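Uncharacterized esterase YxiM (PDB 2O14) belongs to the GDSL lipolytic enzyme family and is probably a hydrolase acting on esters, its natural substrate being unknown. Local coordinates at residues Thr164-Gly169 with Leu225-Pro230; Thr122-Val127 with Thr199-Asn204. All coordinates share one frame; numbering follows the deposited sequence.

Interaction 1: Thr164-Gly169 with Leu225-Pro230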
loop_
_atom_site.group_PDB
_atom_site.type_symbol
_atom_site.label_atom_id
_atom_site.label_comp_id
_atom_site.label_asym_id
_atom_site.label_seq_id
_atom_site.Cartn_x
_atom_site.Cartn_y
_atom_site.Cartn_z
ATOM N N THR A 164 -10.369 -6.860 -6.099
ATOM C CA THR A 164 -9.201 -6.028 -5.848
ATOM C C THR A 164 -7.862 -6.627 -6.243
ATOM O O THR A 164 -7.676 -7.839 -6.222
ATOM C CB THR A 164 -9.098 -5.688 -4.347
ATOM O OG1 THR A 164 -10.366 -5.217 -3.869
ATOM C CG2 THR A 164 -8.032 -4.621 -4.111
ATOM N N ILE A 165 -6.930 -5.745 -6.593
ATOM C CA ILE A 165 -5.569 -6.139 -6.930
ATOM C C ILE A 165 -4.747 -5.727 -5.708
ATOM O O ILE A 165 -4.601 -4.533 -5.439
ATOM C CB ILE A 165 -5.005 -5.354 -8.130
ATOM C CG1 ILE A 165 -5.867 -5.571 -9.373
ATOM C CG2 ILE A 165 -3.564 -5.798 -8.399
ATOM C CD1 ILE A 165 -5.846 -6.983 -9.876
ATOM N N TYR A 166 -4.231 -6.698 -4.960
ATOM C CA TYR A 166 -3.415 -6.386 -3.788
ATOM C C TYR A 166 -1.961 -6.395 -4.239
ATOM O O TYR A 166 -1.468 -7.406 -4.749
ATOM C CB TYR A 166 -3.637 -7.429 -2.691
ATOM C CG TYR A 166 -5.031 -7.397 -2.113
ATOM C CD1 TYR A 166 -5.355 -6.531 -1.070
ATOM C CD2 TYR A 166 -6.040 -8.201 -2.639
ATOM C CE1 TYR A 166 -6.650 -6.468 -0.562
ATOM C CE2 TYR A 166 -7.337 -8.143 -2.141
ATOM C CZ TYR A 166 -7.636 -7.276 -1.105
ATOM O OH TYR A 166 -8.921 -7.215 -0.623
ATOM N N VAL A 167 -1.273 -5.272 -4.056
ATOM C CA VAL A 167 0.116 -5.172 -4.486
ATOM C C VAL A 167 1.145 -5.257 -3.363
ATOM O O VAL A 167 1.039 -4.565 -2.347
ATOM C CB VAL A 167 0.364 -3.853 -5.256
ATOM C CG1 VAL A 167 1.751 -3.869 -5.887
ATOM C CG2 VAL A 167 -0.702 -3.658 -6.321
ATOM N N GLY A 168 2.142 -6.114 -3.562
ATOM C CA GLY A 168 3.216 -6.257 -2.599
ATOM C C GLY A 168 4.498 -5.808 -3.281
ATOM O O GLY A 168 4.665 -6.024 -4.484
ATOM N N GLY A 169 5.402 -5.172 -2.544
ATOM C CA GLY A 169 6.640 -4.730 -3.165
ATOM C C GLY A 169 7.510 -3.865 -2.277
ATOM O O GLY A 169 7.292 -3.787 -1.066
ATOM N N LEU A 225 -4.109 -11.137 3.491
ATOM C CA LEU A 225 -4.790 -12.414 3.702
ATOM C C LEU A 225 -6.126 -12.214 4.403
ATOM O O LEU A 225 -7.018 -13.063 4.328
ATOM C CB LEU A 225 -3.907 -13.354 4.529
ATOM C CG LEU A 225 -2.673 -13.881 3.790
ATOM C CD1 LEU A 225 -1.738 -14.591 4.756
ATOM C CD2 LEU A 225 -3.123 -14.817 2.672
ATOM N N LYS A 226 -6.253 -11.083 5.087
ATOM C CA LYS A 226 -7.472 -10.742 5.802
ATOM C C LYS A 226 -8.656 -10.570 4.850
ATOM O O LYS A 226 -9.791 -10.895 5.201
ATOM C CB LYS A 226 -7.262 -9.435 6.572
ATOM C CG LYS A 226 -8.478 -8.935 7.347
ATOM C CD LYS A 226 -8.601 -9.601 8.705
ATOM C CE LYS A 226 -9.757 -9.010 9.498
ATOM N NZ LYS A 226 -9.859 -9.622 10.848
ATOM N N TYR A 227 -8.395 -10.074 3.644
ATOM C CA TYR A 227 -9.477 -9.817 2.698
ATOM C C TYR A 227 -9.402 -10.482 1.328
ATOM O O TYR A 227 -10.432 -10.673 0.684
ATOM C CB TYR A 227 -9.618 -8.307 2.483
ATOM C CG TYR A 227 -9.774 -7.515 3.757
ATOM C CD1 TYR A 227 -10.944 -7.591 4.512
ATOM C CD2 TYR A 227 -8.755 -6.673 4.205
ATOM C CE1 TYR A 227 -11.098 -6.845 5.682
ATOM C CE2 TYR A 227 -8.900 -5.923 5.382
ATOM C CZ TYR A 227 -10.073 -6.012 6.112
ATOM O OH TYR A 227 -10.230 -5.270 7.263
ATOM N N ILE A 228 -8.205 -10.829 0.869
ATOM C CA ILE A 228 -8.077 -11.438 -0.454
ATOM C C ILE A 228 -8.930 -12.702 -0.591
ATOM O O ILE A 228 -8.987 -13.532 0.313
ATOM C CB ILE A 228 -6.593 -11.739 -0.781
ATOM C CG1 ILE A 228 -6.407 -11.827 -2.298
ATOM C CG2 ILE A 228 -6.156 -13.020 -0.101
ATOM C CD1 ILE A 228 -4.949 -11.807 -2.746
ATOM N N LYS A 229 -9.603 -12.831 -1.729
ATOM C CA LYS A 229 -10.477 -13.972 -1.984
ATOM C C LYS A 229 -10.528 -14.318 -3.472
ATOM O O LYS A 229 -9.888 -13.661 -4.294
ATOM C CB LYS A 229 -11.892 -13.658 -1.491
ATOM C CG LYS A 229 -12.484 -12.382 -2.075
ATOM C CD LYS A 229 -13.900 -12.133 -1.552
ATOM C CE LYS A 229 -14.419 -10.767 -1.975
ATOM N NZ LYS A 229 -14.436 -10.599 -3.449
ATOM N N PRO A 230 -11.290 -15.363 -3.838
ATOM C CA PRO A 230 -11.373 -15.730 -5.253
ATOM C C PRO A 230 -11.785 -14.528 -6.098
ATOM O O PRO A 230 -12.699 -13.779 -5.738
ATOM C CB PRO A 230 -12.428 -16.833 -5.259
ATOM C CG PRO A 230 -12.196 -17.510 -3.949
ATOM C CD PRO A 230 -12.018 -16.337 -3.001
HETATM O O HOH W 1 -10.909 -8.621 -1.711
#
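Tyr-166 and Ile-228 have the nearest pair of CA atoms, 7.6 Å apart, where the extended strand 164-169 passes the irregular loop that follows helix 220-225 and leads into strand 233-237. No hydrogen bond joins the two segments directly, so the spacing is set by side chains, above all by the tyrosine. With CG anti to its carbonyl carbon (chi1 -67°), Tyr-166 reaches from the strand to the loop. Its CD2 lies 3.7 Å from Ile-228 CG1, and its CE2 lies 3.8 Å from Ile-228 CA; the ring lies alongside the isoleucine, the two pointing opposite ways. Ile-228 suits this place because its branched, wholly apolar surface also touches Phe-234 of the neighbouring strand and Val-265 of helix 251-266. From the strand's own side, the CG2 methyl of Thr-164 sits over the centre of one face of the Tyr-166 ring.

At the far end of the ring, Tyr-166 OH comes within 3.4 Å of Tyr-227 CB, the tyrosine side chains set nearly square to one another. The hydroxyl of Tyr-166 donates to a water at 2.7 Å, which lies in the plane of the ring, and the same water donates in turn to the carbonyl O of Tyr-227 at 3.2 Å. The Tyr-227 ring turns elsewhere, its OH hydrogen-bonded to Gln-110 NE2. A tyrosine thus serves both needs at position 166: an apolar ring for the isoleucine, and a hydroxyl that spends its proton on a water-mediated link to the loop backbone.

Interaction 2: Thr122-Val127 with Thr199-Asn204; sequences TFQIPV and TFQVRN
Arg-203 meets the CB of Phe-123 and the backbone of Gln-124, while Gln-201 meets the side chain of Gln-124; their strands cross at 106°, the axes 8.7 Å apart. The polar part centres on Arg-203 NH1. It donates to a water at 2.9 Å, and Gln-124 N donates to the same water at 3.1 Å; the water lies at the guanidinium edge, in its plane. NH1 also stands 3.1 Å from Gln-124 O. A bend at chi3 (68°) turns the arginine chain toward the other strand, and its NH2 makes a weak hydrogen bond to Gln-110 OE1.

Packing accompanies this. Phe-123 CB lies 3.5 Å from Arg-203 NH1, the ring and guanidinium planes nearly perpendicular; the phenylalanine side chain also packs on Val-93 and Val-111. The long axes of Gln-124, extended beyond CG, and the bent Gln-201 are nearly perpendicular, yet the two amides are nearly parallel (11°), Gln-201 NE2 standing over the face of the Gln-124 amide, 3.2 Å from Gln-124 CD. Replacing Gln-124 by an alanine would probably open a gap beside Gln-201 and deprive its amide of a flat neighbour.

Long polar side chains and a shared water suit a partly buried seam between domains: an outer strand of the galactose-binding-like beta-sandwich meets the edge strand of the parallel sheet in the SGNH-type hydrolase fold.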
loop_
_atom_site.group_PDB
_atom_site.type_symbol
_atom_site.label_atom_id
_atom_site.label_comp_id
_atom_site.label_asym_id
_atom_site.label_seq_id
_atom_site.Cartn_x
_atom_site.Cartn_y
_atom_site.Cartn_z
ATOM N N THR A 122 -7.728 6.955 0.538
ATOM C CA THR A 122 -9.027 6.335 0.725
ATOM C C THR A 122 -8.938 4.827 0.540
ATOM O O THR A 122 -8.182 4.342 -0.297
ATOM C CB THR A 122 -10.039 6.897 -0.296
ATOM O OG1 THR A 122 -10.155 8.312 -0.116
ATOM C CG2 THR A 122 -11.401 6.258 -0.113
ATOM N N PHE A 123 -9.705 4.083 1.326
ATOM C CA PHE A 123 -9.711 2.629 1.195
ATOM C C PHE A 123 -11.090 2.094 1.543
ATOM O O PHE A 123 -11.864 2.749 2.237
ATOM C CB PHE A 123 -8.647 2.002 2.102
ATOM C CG PHE A 123 -8.917 2.176 3.569
ATOM C CD1 PHE A 123 -9.607 1.204 4.280
ATOM C CD2 PHE A 123 -8.474 3.312 4.240
ATOM C CE1 PHE A 123 -9.851 1.357 5.645
ATOM C CE2 PHE A 123 -8.712 3.479 5.605
ATOM C CZ PHE A 123 -9.402 2.498 6.308
ATOM N N GLN A 124 -11.400 0.906 1.046
ATOM C CA GLN A 124 -12.689 0.291 1.319
ATOM C C GLN A 124 -12.492 -0.807 2.347
ATOM O O GLN A 124 -11.439 -1.442 2.388
ATOM C CB GLN A 124 -13.269 -0.274 0.031
ATOM C CG GLN A 124 -13.500 0.791 -1.010
ATOM C CD GLN A 124 -14.062 0.240 -2.303
ATOM O OE1 GLN A 124 -14.389 0.998 -3.216
ATOM N NE2 GLN A 124 -14.172 -1.083 -2.392
ATOM N N ILE A 125 -13.501 -1.033 3.179
ATOM C CA ILE A 125 -13.389 -2.048 4.214
ATOM C C ILE A 125 -14.750 -2.597 4.618
ATOM O O ILE A 125 -15.710 -1.844 4.792
ATOM C CB ILE A 125 -12.705 -1.453 5.474
ATOM C CG1 ILE A 125 -12.479 -2.535 6.531
ATOM C CG2 ILE A 125 -13.579 -0.349 6.061
ATOM C CD1 ILE A 125 -11.751 -2.025 7.754
ATOM N N PRO A 126 -14.860 -3.926 4.744
ATOM C CA PRO A 126 -16.162 -4.463 5.145
ATOM C C PRO A 126 -16.317 -4.401 6.663
ATOM O O PRO A 126 -15.362 -4.641 7.405
ATOM C CB PRO A 126 -16.125 -5.897 4.618
ATOM C CG PRO A 126 -14.665 -6.253 4.708
ATOM C CD PRO A 126 -13.986 -4.993 4.213
ATOM N N VAL A 127 -17.514 -4.049 7.119
ATOM C CA VAL A 127 -17.809 -3.989 8.544
ATOM C C VAL A 127 -18.767 -5.154 8.790
ATOM O O VAL A 127 -19.863 -5.194 8.227
ATOM C CB VAL A 127 -18.478 -2.658 8.917
ATOM C CG1 VAL A 127 -18.844 -2.657 10.393
ATOM C CG2 VAL A 127 -17.534 -1.504 8.604
ATOM N N THR A 199 -13.628 -2.485 -12.502
ATOM C CA THR A 199 -13.335 -3.910 -12.489
ATOM C C THR A 199 -12.487 -4.288 -11.277
ATOM O O THR A 199 -12.731 -5.306 -10.625
ATOM C CB THR A 199 -12.569 -4.340 -13.761
ATOM O OG1 THR A 199 -13.339 -4.008 -14.922
ATOM C CG2 THR A 199 -12.307 -5.845 -13.743
ATOM N N PHE A 200 -11.490 -3.463 -10.979
ATOM C CA PHE A 200 -10.607 -3.732 -9.853
ATOM C C PHE A 200 -10.342 -2.539 -8.958
ATOM O O PHE A 200 -10.335 -1.393 -9.400
ATOM C CB PHE A 200 -9.231 -4.214 -10.325
ATOM C CG PHE A 200 -9.244 -5.522 -11.044
ATOM C CD1 PHE A 200 -9.088 -5.568 -12.426
ATOM C CD2 PHE A 200 -9.350 -6.714 -10.339
ATOM C CE1 PHE A 200 -9.031 -6.784 -13.097
ATOM C CE2 PHE A 200 -9.296 -7.940 -11.001
ATOM C CZ PHE A 200 -9.134 -7.975 -12.383
ATOM N N GLN A 201 -10.120 -2.838 -7.686
ATOM C CA GLN A 201 -9.739 -1.835 -6.711
ATOM C C GLN A 201 -8.247 -2.137 -6.632
ATOM O O GLN A 201 -7.837 -3.283 -6.823
ATOM C CB GLN A 201 -10.373 -2.103 -5.340
ATOM C CG GLN A 201 -11.770 -1.539 -5.145
ATOM C CD GLN A 201 -11.831 -0.050 -5.419
ATOM O OE1 GLN A 201 -12.050 0.371 -6.555
ATOM N NE2 GLN A 201 -11.622 0.759 -4.381
ATOM N N VAL A 202 -7.432 -1.130 -6.372
ATOM C CA VAL A 202 -6.004 -1.365 -6.258
ATOM C C VAL A 202 -5.542 -0.979 -4.860
ATOM O O VAL A 202 -5.688 0.169 -4.452
ATOM C CB VAL A 202 -5.203 -0.534 -7.292
ATOM C CG1 VAL A 202 -3.719 -0.796 -7.122
ATOM C CG2 VAL A 202 -5.641 -0.889 -8.704
ATOM N N ARG A 203 -5.010 -1.942 -4.117
ATOM C CA ARG A 203 -4.506 -1.659 -2.780
ATOM C C ARG A 203 -3.005 -1.942 -2.786
ATOM O O ARG A 203 -2.575 -3.090 -2.702
ATOM C CB ARG A 203 -5.219 -2.523 -1.733
ATOM C CG ARG A 203 -6.712 -2.226 -1.587
ATOM C CD ARG A 203 -7.359 -3.155 -0.562
ATOM N NE ARG A 203 -6.891 -2.883 0.795
ATOM C CZ ARG A 203 -7.485 -2.052 1.644
ATOM N NH1 ARG A 203 -8.586 -1.409 1.285
ATOM N NH2 ARG A 203 -6.967 -1.852 2.849
ATOM N N ASN A 204 -2.219 -0.876 -2.901
ATOM C CA ASN A 204 -0.765 -0.972 -2.946
ATOM C C ASN A 204 -0.187 -1.050 -1.538
ATOM O O ASN A 204 0.030 -0.025 -0.886
ATOM C CB ASN A 204 -0.195 0.246 -3.674
ATOM C CG ASN A 204 1.274 0.101 -3.986
ATOM O OD1 ASN A 204 1.911 -0.856 -3.563
ATOM N ND2 ASN A 204 1.822 1.051 -4.733
HETATM O O HOH W 2 -10.008 -0.724 -1.176
#

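Interactions 1 and 2 have centres about 9 Å apart and share the parallel sheet, in which strands 164-169 and 201-204 are neighbours. Probable backbone hydrogen bonds join them, Ile-165 N to Gln-201 O at 2.6 Å and Val-167 N to Arg-203 O at 2.9 Å, and Tyr-166 CE1 packs 3.4 Å from Arg-203 CD. Interaction 1 thus ties strand 164-169, next to the edge of the sheet, to a loop within the hydrolase domain, whereas interaction 2 carries the sheet's edge to the beta-sandwich. Gln-110 of that sandwich hydrogen-bonds to Tyr-227 and, weakly, to Arg-203. Both contacts lie away from the manganese site and the predicted catalytic residues, although strand 164-169 leads toward Ser-171, the probable nucleophile.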